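Local structure of mannan endo-1,4-beta-mannosidase (Mytilus edulis, 2C0H) at residues His67-Glu71 with Gln118-Leu124; Asn125-Val129 with Tyr196-Ile201; Met128-Leu134 with Arg203-Gln208. The protein hydrolyses internal beta-1,4-mannosidic linkages in the backbones of mannans, cutting longer manno-oligosaccharides but sparing mannobiose and mannotriose. The protein carries 3 engineered substitutions. One frame throughout, in Å; residues are numbered along the deposited sequence.

Interaction 1: His67-Glu71 with Gln118-Leu124; sequences HIEGE and QSTHYRL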
loop_
_atom_site.group_PDB
_atom_site.type_symbol
_atom_site.label_atom_id
_atom_site.label_comp_id
_atom_site.label_asym_id
_atom_site.label_seq_id
_atom_site.Cartn_x
_atom_site.Cartn_y
_atom_site.Cartn_z
ATOM N N HIS A 67 -9.965 2.636 -6.093
ATOM C CA HIS A 67 -10.489 2.362 -7.455
ATOM C C HIS A 67 -10.514 0.884 -7.842
ATOM O O HIS A 67 -11.453 0.451 -8.514
ATOM C CB HIS A 67 -9.692 3.086 -8.543
ATOM C CG HIS A 67 -9.455 4.538 -8.289
ATOM N ND1 HIS A 67 -10.462 5.425 -7.982
ATOM C CD2 HIS A 67 -8.328 5.276 -8.416
ATOM C CE1 HIS A 67 -9.951 6.643 -7.880
ATOM N NE2 HIS A 67 -8.659 6.577 -8.144
ATOM N N ILE A 68 -9.454 0.152 -7.470
ATOM C CA ILE A 68 -9.252 -1.280 -7.740
ATOM C C ILE A 68 -8.961 -1.551 -9.224
ATOM O O ILE A 68 -7.788 -1.588 -9.622
ATOM C CB ILE A 68 -10.376 -2.126 -7.120
ATOM C CG1 ILE A 68 -10.443 -1.789 -5.614
ATOM C CG2 ILE A 68 -10.114 -3.606 -7.364
ATOM C CD1 ILE A 68 -11.271 -2.737 -4.734
ATOM N N GLU A 69 -9.994 -1.730 -10.041
ATOM C CA GLU A 69 -9.808 -1.865 -11.496
ATOM C C GLU A 69 -10.711 -0.886 -12.246
ATOM O O GLU A 69 -11.008 -1.096 -13.426
ATOM C CB GLU A 69 -10.131 -3.294 -11.967
ATOM C CG GLU A 69 -9.096 -4.371 -11.677
ATOM C CD GLU A 69 -9.501 -5.718 -12.289
ATOM O OE1 GLU A 69 -8.824 -6.199 -13.218
ATOM O OE2 GLU A 69 -10.529 -6.281 -11.857
ATOM N N GLY A 70 -11.179 0.149 -11.557
ATOM C CA GLY A 70 -12.011 1.180 -12.166
ATOM C C GLY A 70 -13.473 0.824 -12.332
ATOM O O GLY A 70 -14.139 1.390 -13.190
ATOM N N GLU A 71 -13.988 -0.069 -11.493
ATOM C CA GLU A 71 -15.412 -0.455 -11.533
ATOM C C GLU A 71 -16.414 0.709 -11.364
ATOM O O GLU A 71 -17.416 0.767 -12.090
ATOM C CB GLU A 71 -15.702 -1.517 -10.453
ATOM C CG GLU A 71 -15.071 -2.898 -10.701
ATOM C CD GLU A 71 -13.707 -3.129 -10.048
ATOM O OE1 GLU A 71 -13.435 -4.287 -9.642
ATOM O OE2 GLU A 71 -12.891 -2.187 -9.968
ATOM N N GLN A 118 -10.351 -9.075 -13.548
ATOM C CA GLN A 118 -11.799 -9.262 -13.720
ATOM C C GLN A 118 -12.334 -8.457 -14.920
ATOM O O GLN A 118 -11.550 -8.027 -15.769
ATOM C CB GLN A 118 -12.531 -8.925 -12.418
ATOM C CG GLN A 118 -11.905 -9.611 -11.208
ATOM C CD GLN A 118 -12.806 -9.640 -10.000
ATOM O OE1 GLN A 118 -13.092 -8.610 -9.392
ATOM N NE2 GLN A 118 -13.251 -10.839 -9.628
ATOM N N SER A 119 -13.652 -8.275 -14.997
ATOM C CA SER A 119 -14.304 -7.813 -16.231
ATOM C C SER A 119 -14.063 -6.362 -16.631
ATOM O O SER A 119 -14.269 -6.015 -17.803
ATOM C CB SER A 119 -15.817 -8.065 -16.173
ATOM O OG SER A 119 -16.439 -7.284 -15.175
ATOM N N THR A 120 -13.631 -5.517 -15.700
ATOM C CA THR A 120 -13.285 -4.144 -16.078
ATOM C C THR A 120 -11.771 -3.944 -16.160
ATOM O O THR A 120 -11.301 -2.807 -16.176
ATOM C CB THR A 120 -13.920 -3.087 -15.140
ATOM O OG1 THR A 120 -13.289 -3.119 -13.848
ATOM C CG2 THR A 120 -15.404 -3.335 -14.977
ATOM N N HIS A 121 -11.005 -5.031 -16.239
ATOM C CA HIS A 121 -9.536 -4.918 -16.281
ATOM C C HIS A 121 -9.043 -4.047 -17.420
ATOM O O HIS A 121 -8.007 -3.397 -17.284
ATOM C CB HIS A 121 -8.810 -6.262 -16.366
ATOM C CG HIS A 121 -7.324 -6.120 -16.269
ATOM N ND1 HIS A 121 -6.700 -5.767 -15.094
ATOM C CD2 HIS A 121 -6.350 -6.189 -17.207
ATOM C CE1 HIS A 121 -5.400 -5.660 -15.302
ATOM N NE2 HIS A 121 -5.161 -5.908 -16.577
ATOM N N TYR A 122 -9.750 -4.052 -18.541
ATOM C CA TYR A 122 -9.363 -3.209 -19.668
ATOM C C TYR A 122 -9.181 -1.737 -19.283
ATOM O O TYR A 122 -8.365 -1.041 -19.908
ATOM C CB TYR A 122 -10.375 -3.315 -20.811
ATOM C CG TYR A 122 -11.754 -2.758 -20.512
ATOM C CD1 TYR A 122 -12.097 -1.447 -20.853
ATOM C CD2 TYR A 122 -12.735 -3.544 -19.916
ATOM C CE1 TYR A 122 -13.354 -0.934 -20.580
ATOM C CE2 TYR A 122 -14.001 -3.034 -19.639
ATOM C CZ TYR A 122 -14.308 -1.723 -19.973
ATOM O OH TYR A 122 -15.558 -1.209 -19.707
ATOM N N ARG A 123 -9.932 -1.257 -18.288
ATOM C CA ARG A 123 -9.816 0.152 -17.847
ATOM C C ARG A 123 -8.426 0.387 -17.255
ATOM O O ARG A 123 -7.712 1.320 -17.645
ATOM C CB ARG A 123 -10.925 0.542 -16.853
ATOM C CG ARG A 123 -12.325 0.612 -17.482
ATOM C CD ARG A 123 -13.440 0.824 -16.456
ATOM N NE ARG A 123 -14.745 0.663 -17.099
ATOM C CZ ARG A 123 -15.915 0.531 -16.479
ATOM N NH1 ARG A 123 -16.012 0.539 -15.155
ATOM N NH2 ARG A 123 -17.012 0.385 -17.204
ATOM N N LEU A 124 -8.025 -0.448 -16.307
ATOM C CA LEU A 124 -6.685 -0.350 -15.740
ATOM C C LEU A 124 -5.596 -0.640 -16.779
ATOM O O LEU A 124 -4.560 0.019 -16.810
ATOM C CB LEU A 124 -6.561 -1.299 -14.529
ATOM C CG LEU A 124 -5.195 -1.429 -13.866
ATOM C CD1 LEU A 124 -4.648 -0.113 -13.367
ATOM C CD2 LEU A 124 -5.308 -2.404 -12.700
HETATM O O HOH W 1 -13.239 -5.339 -12.718
#

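Interaction 2: Asn125-Val129 with Tyr196-Ile201; sequences NGLMV and YSAQEI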
loop_
_atom_site.group_PDB
_atom_site.type_symbol
_atom_site.label_atom_id
_atom_site.label_comp_id
_atom_site.label_asym_id
_atom_site.label_seq_id
_atom_site.Cartn_x
_atom_site.Cartn_y
_atom_site.Cartn_z
ATOM N N ASN A 125 -5.822 -1.630 -17.640
ATOM C CA ASN A 125 -4.874 -1.998 -18.686
ATOM C C ASN A 125 -4.446 -0.813 -19.544
ATOM O O ASN A 125 -3.263 -0.645 -19.839
ATOM C CB ASN A 125 -5.450 -3.092 -19.587
ATOM C CG ASN A 125 -4.495 -3.480 -20.690
ATOM O OD1 ASN A 125 -4.672 -3.092 -21.845
ATOM N ND2 ASN A 125 -3.456 -4.210 -20.345
ATOM N N GLY A 126 -5.420 -0.016 -19.951
ATOM C CA GLY A 126 -5.131 1.172 -20.743
ATOM C C GLY A 126 -4.175 2.119 -20.060
ATOM O O GLY A 126 -3.289 2.694 -20.695
ATOM N N LEU A 127 -4.371 2.321 -18.761
ATOM C CA LEU A 127 -3.515 3.232 -17.984
ATOM C C LEU A 127 -2.095 2.652 -17.840
ATOM O O LEU A 127 -1.110 3.377 -17.747
ATOM C CB LEU A 127 -4.129 3.488 -16.596
ATOM C CG LEU A 127 -5.569 4.009 -16.506
ATOM C CD1 LEU A 127 -5.984 4.275 -15.060
ATOM C CD2 LEU A 127 -5.750 5.268 -17.327
ATOM N N MET A 128 -1.981 1.333 -17.821
ATOM C CA MET A 128 -0.684 0.671 -17.723
ATOM C C MET A 128 0.134 0.711 -19.023
ATOM O O MET A 128 1.355 0.875 -18.990
ATOM C CB MET A 128 -0.894 -0.779 -17.250
ATOM C CG MET A 128 0.371 -1.599 -17.080
ATOM S SD MET A 128 1.430 -1.039 -15.754
ATOM C CE MET A 128 0.488 -1.599 -14.342
ATOM N N VAL A 129 -0.513 0.558 -20.172
ATOM C CA VAL A 129 0.238 0.403 -21.416
ATOM C C VAL A 129 0.256 1.637 -22.318
ATOM O O VAL A 129 1.088 1.681 -23.227
ATOM C CB VAL A 129 -0.236 -0.816 -22.237
ATOM C CG1 VAL A 129 -0.167 -2.085 -21.390
ATOM C CG2 VAL A 129 -1.628 -0.616 -22.815
ATOM N N TYR A 196 2.523 -7.552 -18.236
ATOM C CA TYR A 196 3.318 -6.318 -18.221
ATOM C C TYR A 196 4.784 -6.587 -17.940
ATOM O O TYR A 196 5.129 -7.438 -17.128
ATOM C CB TYR A 196 2.762 -5.328 -17.184
ATOM C CG TYR A 196 1.270 -5.124 -17.324
ATOM C CD1 TYR A 196 0.718 -4.686 -18.528
ATOM C CD2 TYR A 196 0.404 -5.404 -16.288
ATOM C CE1 TYR A 196 -0.649 -4.522 -18.683
ATOM C CE2 TYR A 196 -0.960 -5.252 -16.434
ATOM C CZ TYR A 196 -1.489 -4.805 -17.636
ATOM O OH TYR A 196 -2.847 -4.657 -17.783
ATOM N N SER A 197 5.663 -5.863 -18.625
ATOM C CA SER A 197 7.079 -5.963 -18.333
ATOM C C SER A 197 7.412 -5.239 -17.031
ATOM O O SER A 197 6.652 -4.394 -16.573
ATOM C CB SER A 197 7.901 -5.359 -19.465
ATOM O OG SER A 197 7.648 -3.978 -19.599
ATOM N N ALA A 198 8.560 -5.569 -16.451
ATOM C CA ALA A 198 9.049 -4.849 -15.278
ATOM C C ALA A 198 9.143 -3.350 -15.542
ATOM O O ALA A 198 8.782 -2.549 -14.688
ATOM C CB ALA A 198 10.398 -5.389 -14.834
ATOM N N GLN A 199 9.605 -2.969 -16.733
ATOM C CA GLN A 199 9.678 -1.549 -17.078
ATOM C C GLN A 199 8.295 -0.848 -17.129
ATOM O O GLN A 199 8.156 0.309 -16.722
ATOM C CB GLN A 199 10.444 -1.354 -18.385
ATOM C CG GLN A 199 10.650 0.127 -18.749
ATOM C CD GLN A 199 9.555 0.705 -19.640
ATOM O OE1 GLN A 199 8.955 -0.002 -20.457
ATOM N NE2 GLN A 199 9.314 2.012 -19.510
ATOM N N GLU A 200 7.270 -1.535 -17.619
ATOM C CA GLU A 200 5.915 -0.954 -17.656
ATOM C C GLU A 200 5.354 -0.686 -16.256
ATOM O O GLU A 200 4.780 0.375 -15.980
ATOM C CB GLU A 200 4.962 -1.853 -18.447
ATOM C CG GLU A 200 5.139 -1.740 -19.950
ATOM C CD GLU A 200 4.279 -2.720 -20.721
ATOM O OE1 GLU A 200 4.281 -3.926 -20.366
ATOM O OE2 GLU A 200 3.616 -2.295 -21.708
ATOM N N ILE A 201 5.546 -1.644 -15.356
ATOM C CA ILE A 201 5.120 -1.479 -13.976
ATOM C C ILE A 201 5.883 -0.329 -13.321
ATOM O O ILE A 201 5.297 0.502 -12.631
ATOM C CB ILE A 201 5.311 -2.785 -13.196
ATOM C CG1 ILE A 201 4.287 -3.811 -13.685
ATOM C CG2 ILE A 201 5.207 -2.534 -11.690
ATOM C CD1 ILE A 201 4.562 -5.226 -13.272
HETATM O O HOH W 2 3.182 2.109 -17.447
#

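Interaction 3: Met128-Leu134 with Arg203-Gln208; sequences MVDTRKL and RFVNWQ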
loop_
_atom_site.group_PDB
_atom_site.type_symbol
_atom_site.label_atom_id
_atom_site.label_comp_id
_atom_site.label_asym_id
_atom_site.label_seq_id
_atom_site.Cartn_x
_atom_site.Cartn_y
_atom_site.Cartn_z
ATOM N N MET A 128 -1.981 1.333 -17.821
ATOM C CA MET A 128 -0.684 0.671 -17.723
ATOM C C MET A 128 0.134 0.711 -19.023
ATOM O O MET A 128 1.355 0.875 -18.990
ATOM C CB MET A 128 -0.894 -0.779 -17.250
ATOM C CG MET A 128 0.371 -1.599 -17.080
ATOM S SD MET A 128 1.430 -1.039 -15.754
ATOM C CE MET A 128 0.488 -1.599 -14.342
ATOM N N VAL A 129 -0.513 0.558 -20.172
ATOM C CA VAL A 129 0.238 0.403 -21.416
ATOM C C VAL A 129 0.256 1.637 -22.318
ATOM O O VAL A 129 1.088 1.681 -23.227
ATOM C CB VAL A 129 -0.236 -0.816 -22.237
ATOM C CG1 VAL A 129 -0.167 -2.085 -21.390
ATOM C CG2 VAL A 129 -1.628 -0.616 -22.815
ATOM N N ASP A 130 -0.641 2.597 -22.080
ATOM C CA ASP A 130 -0.768 3.837 -22.882
ATOM C C ASP A 130 -0.470 5.065 -22.015
ATOM O O ASP A 130 -1.273 5.469 -21.146
ATOM C CB ASP A 130 -2.169 3.935 -23.491
ATOM C CG ASP A 130 -2.320 5.092 -24.479
ATOM O OD1 ASP A 130 -1.749 6.183 -24.241
ATOM O OD2 ASP A 130 -3.028 4.910 -25.497
ATOM N N THR A 131 0.690 5.682 -22.233
ATOM C CA THR A 131 1.079 6.807 -21.400
ATOM C C THR A 131 0.119 8.023 -21.484
ATOM O O THR A 131 -0.022 8.783 -20.538
ATOM C CB THR A 131 2.509 7.261 -21.703
ATOM O OG1 THR A 131 2.635 7.540 -23.099
ATOM C CG2 THR A 131 3.515 6.178 -21.309
ATOM N N ARG A 132 -0.567 8.200 -22.610
ATOM C CA ARG A 132 -1.534 9.301 -22.712
ATOM C C ARG A 132 -2.801 9.066 -21.892
ATOM O O ARG A 132 -3.401 10.007 -21.365
ATOM C CB ARG A 132 -1.854 9.594 -24.175
ATOM C CG ARG A 132 -0.615 10.057 -24.955
ATOM C CD ARG A 132 -0.829 10.211 -26.457
ATOM N NE ARG A 132 -1.850 9.313 -27.001
ATOM C CZ ARG A 132 -1.789 7.972 -27.015
ATOM N NH1 ARG A 132 -0.748 7.305 -26.512
ATOM N NH2 ARG A 132 -2.802 7.283 -27.527
ATOM N N LYS A 133 -3.192 7.806 -21.769
ATOM C CA LYS A 133 -4.286 7.439 -20.880
ATOM C C LYS A 133 -3.860 7.628 -19.412
ATOM O O LYS A 133 -4.608 8.225 -18.625
ATOM C CB LYS A 133 -4.764 6.007 -21.158
ATOM C CG LYS A 133 -5.413 5.834 -22.541
ATOM C CD LYS A 133 -5.807 4.373 -22.800
ATOM C CE LYS A 133 -6.423 4.220 -24.173
ATOM N NZ LYS A 133 -6.971 2.849 -24.413
ATOM N N LEU A 134 -2.663 7.162 -19.064
ATOM C CA LEU A 134 -2.135 7.381 -17.714
ATOM C C LEU A 134 -2.133 8.877 -17.353
ATOM O O LEU A 134 -2.554 9.276 -16.272
ATOM C CB LEU A 134 -0.731 6.818 -17.567
ATOM C CG LEU A 134 -0.083 6.862 -16.190
ATOM C CD1 LEU A 134 -0.994 6.250 -15.115
ATOM C CD2 LEU A 134 1.255 6.160 -16.258
ATOM N N ARG A 203 7.262 2.311 -14.733
ATOM C CA ARG A 203 6.741 3.576 -15.252
ATOM C C ARG A 203 5.406 3.988 -14.603
ATOM O O ARG A 203 5.202 5.131 -14.235
ATOM C CB ARG A 203 6.583 3.485 -16.762
ATOM C CG ARG A 203 6.007 4.720 -17.385
ATOM C CD ARG A 203 5.899 4.557 -18.867
ATOM N NE ARG A 203 4.865 3.587 -19.253
ATOM C CZ ARG A 203 4.790 3.002 -20.451
ATOM N NH1 ARG A 203 5.675 3.274 -21.408
ATOM N NH2 ARG A 203 3.810 2.150 -20.708
ATOM N N PHE A 204 4.491 3.039 -14.461
ATOM C CA PHE A 204 3.189 3.290 -13.844
ATOM C C PHE A 204 3.336 3.881 -12.426
ATOM O O PHE A 204 2.673 4.857 -12.051
ATOM C CB PHE A 204 2.450 1.949 -13.821
ATOM C CG PHE A 204 0.981 2.009 -13.420
ATOM C CD1 PHE A 204 0.004 2.539 -14.270
ATOM C CD2 PHE A 204 0.562 1.429 -12.229
ATOM C CE1 PHE A 204 -1.334 2.546 -13.900
ATOM C CE2 PHE A 204 -0.776 1.428 -11.865
ATOM C CZ PHE A 204 -1.724 1.981 -12.692
ATOM N N VAL A 205 4.237 3.287 -11.649
ATOM C CA VAL A 205 4.471 3.719 -10.289
ATOM C C VAL A 205 5.193 5.067 -10.270
ATOM O O VAL A 205 4.777 5.970 -9.567
ATOM C CB VAL A 205 5.269 2.666 -9.515
ATOM C CG1 VAL A 205 5.647 3.181 -8.164
ATOM C CG2 VAL A 205 4.441 1.350 -9.396
ATOM N N ASN A 206 6.267 5.178 -11.052
ATOM C CA ASN A 206 7.051 6.424 -11.126
ATOM C C ASN A 206 6.174 7.650 -11.452
ATOM O O ASN A 206 6.277 8.707 -10.811
ATOM C CB ASN A 206 8.152 6.237 -12.174
ATOM C CG ASN A 206 9.048 7.450 -12.364
ATOM O OD1 ASN A 206 9.118 7.998 -13.477
ATOM N ND2 ASN A 206 9.782 7.833 -11.328
ATOM N N TRP A 207 5.301 7.528 -12.444
ATOM C CA TRP A 207 4.484 8.688 -12.850
ATOM C C TRP A 207 3.434 9.101 -11.801
ATOM O O TRP A 207 3.171 10.281 -11.584
ATOM C CB TRP A 207 3.814 8.420 -14.196
ATOM C CG TRP A 207 4.742 8.504 -15.408
ATOM C CD1 TRP A 207 6.084 8.276 -15.442
ATOM C CD2 TRP A 207 4.356 8.865 -16.734
ATOM N NE1 TRP A 207 6.567 8.459 -16.727
ATOM C CE2 TRP A 207 5.522 8.813 -17.536
ATOM C CE3 TRP A 207 3.138 9.220 -17.323
ATOM C CZ2 TRP A 207 5.508 9.115 -18.904
ATOM C CZ3 TRP A 207 3.121 9.513 -18.700
ATOM C CH2 TRP A 207 4.303 9.461 -19.458
ATOM N N GLN A 208 2.812 8.127 -11.133
ATOM C CA GLN A 208 1.820 8.452 -10.144
ATOM C C GLN A 208 2.438 8.980 -8.847
ATOM O O GLN A 208 1.885 9.871 -8.222
ATOM C CB GLN A 208 0.898 7.255 -9.908
ATOM C CG GLN A 208 0.044 6.978 -11.136
ATOM C CD GLN A 208 -0.829 5.765 -10.979
ATOM O OE1 GLN A 208 -1.940 5.857 -10.445
ATOM N NE2 GLN A 208 -0.349 4.638 -11.440
HETATM O O HOH W 2 3.182 2.109 -17.447
#

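Interaction 1: His67-Glu71 with Gln118-Leu124
The carboxylate oxygen OE1 of Glu-69 is gripped by two N-H donors from the segment Gln-118 to Leu-124. ND1 of His-121 approaches OE1 at 2.9 Å on its anti lone pair, with the oxygen close to the imidazole plane, while the backbone N of Gln-118 reaches the same OE1 at 3.3 Å on the syn side and in a nearly straight line. That N-H is shared with OE2, so the carboxylate sits astride it. A water donates a hydrogen bond to Glu-69 OE2 at 3.0 Å and accepts from the backbone N of Thr-120. Glu-69 has its CG anti to the carbonyl carbon (chi1 -76°) and runs extended beyond it, which carries the acid across to the turn.

This is the loop side of a glycoside hydrolase family 5 (beta/alpha)8 barrel: the loop leaving strand 61-68, one residue of which, Trp-65, probably binds substrate, is tied to the type I turn that opens helix 121-129. With an alanine in place of Glu-69, ND1 of His-121 and the amide of Gln-118 would probably lose their common acceptor, leaving the imidazole tethered mainly through NE2, which meets Tyr-196 OH.

Farther along the loop, NH1 of Arg-123 donates to Gly-70 O at 2.8 Å, the oxygen near the guanidinium plane, the donor tilted 30° from the carbonyl plane, and makes a weak second bond to Glu-71 O. Gly-70 is at positive phi, and a CB there would crowd CB of Arg-123. The bent side chain of Glu-71 turns back, and its OE2 accepts from the backbone N of Glu-69 at 2.9 Å.

Interaction 2: Asn125-Val129 with Tyr196-Ile201
Met-128 lies across the Tyr-196 ring, its CG 3.4 Å from the ring centroid and almost on the ring normal, a CH-pi contact with the sulfur as a second, Met-aromatic one over the face at 4.6 Å. Here helix 121-129, in the connection that follows strand 106-113 of the (beta/alpha)8 barrel, meets the start of helix 198-215. The Met-128 side chain leaves the helix with chi1 at -179° and then bends at both later torsions, which lays CG over the ring centre and swings SD on toward Glu-200 O and Ile-201.

The phenol edge is used differently. ND2 of Asn-125 donates to Tyr-196 OH at 2.7 Å, the oxygen lying close to the amide plane; amide and ring planes are 29° apart. The same hydroxyl is also bonded to NE2 of His-121, one turn earlier on the helix, and the two bonds probably hold the hydroxyl, and with it the end of the ring, in place. Val-129 comes at about a right angle to Tyr-196, its CG1 touching CE1 of the ring.

Ser-197 and Glu-200 close the helix start as a capping box: Ser-197 OG accepts from Glu-200 N, and Ser-197 N donates back to Glu-200 OE1 at 2.9 Å. Between the backbones a single water donates to both Met-128 O, at 2.7 Å, and Glu-200 O, at 2.8 Å.

Interaction 3: Met128-Leu134 with Arg203-Gln208
Arg-203 runs straight out through CG and CD, then turns at chi3 (70°), which folds its guanidinium back across the end of helix 121-129. There Met-128 O takes an N-H from Arg-203 NH2 at 3.3 Å, the oxygen lying in the guanidinium plane. NE of Arg-203 donates at 2.9 Å to the water that also bridges Met-128 O, so the arginine holds the carbonyl at the helix end by two routes. A positive group is well placed here, since a helix C-terminus probably carries partial negative charge. Over one face of the guanidinium sits CG2 of Thr-131, 3.5 Å from CZ of Arg-203 and offset toward the rim.

The side chain of Phe-204 is directed at Met-128, and its ring is enclosed from two sides: CE of Met-128 rests over one face, 3.7 Å from CD2 of Phe-204, while NE2 of Gln-208 lies over the centre of the opposite one. That NE2 donates to Phe-204 O at 3.1 Å, and OE1 of Gln-208 accepts from the indole NE1 of Trp-112. Leu-134 splits its branches: CD1 lies against CE1 of Phe-204, and CD2 is 3.7 Å from CE3 of Trp-207. CB of Thr-131 meets CH2 of the same Trp-207 indole, whose NE1 is bonded to Gly-250 O.

Asp-130 leaves helical geometry between the two helices and N-caps the second, its OD1 accepting from Lys-133 N at 3.3 Å. Helix 198-215 thus packs against the junction of helices 121-129 and 131-149, with Phe-204 reaching inward past Leu-124 and Leu-127 to Met-161 of strand 155-162, and Gln-208 touching Ile-160 of the same strand.

In the fold
Helix 121-129 runs through all three contacts: interaction 1 holds its start to the loop after strand 61-68, interaction 2 sets its later turns against the beginning of helix 198-215, and interaction 3 continues along that helix to helix 131-149. All three have buried residues and an exposed edge, Gln-118 in interaction 1 and Val-129 in interactions 2 and 3, while Phe-204 and Gln-208 carry interaction 3 inward to strand 155-162. Interaction 1 is mainly polar, whereas interactions 2 and 3 rest on methionine, aromatic and aliphatic side chains with polar groups beside them. The Tyr-196 hydroxyl joins 1 to 2; Leu-124 against Phe-204 links 1 to 3. Interactions 2 and 3 share Met-128, between two aromatic rings, and one water.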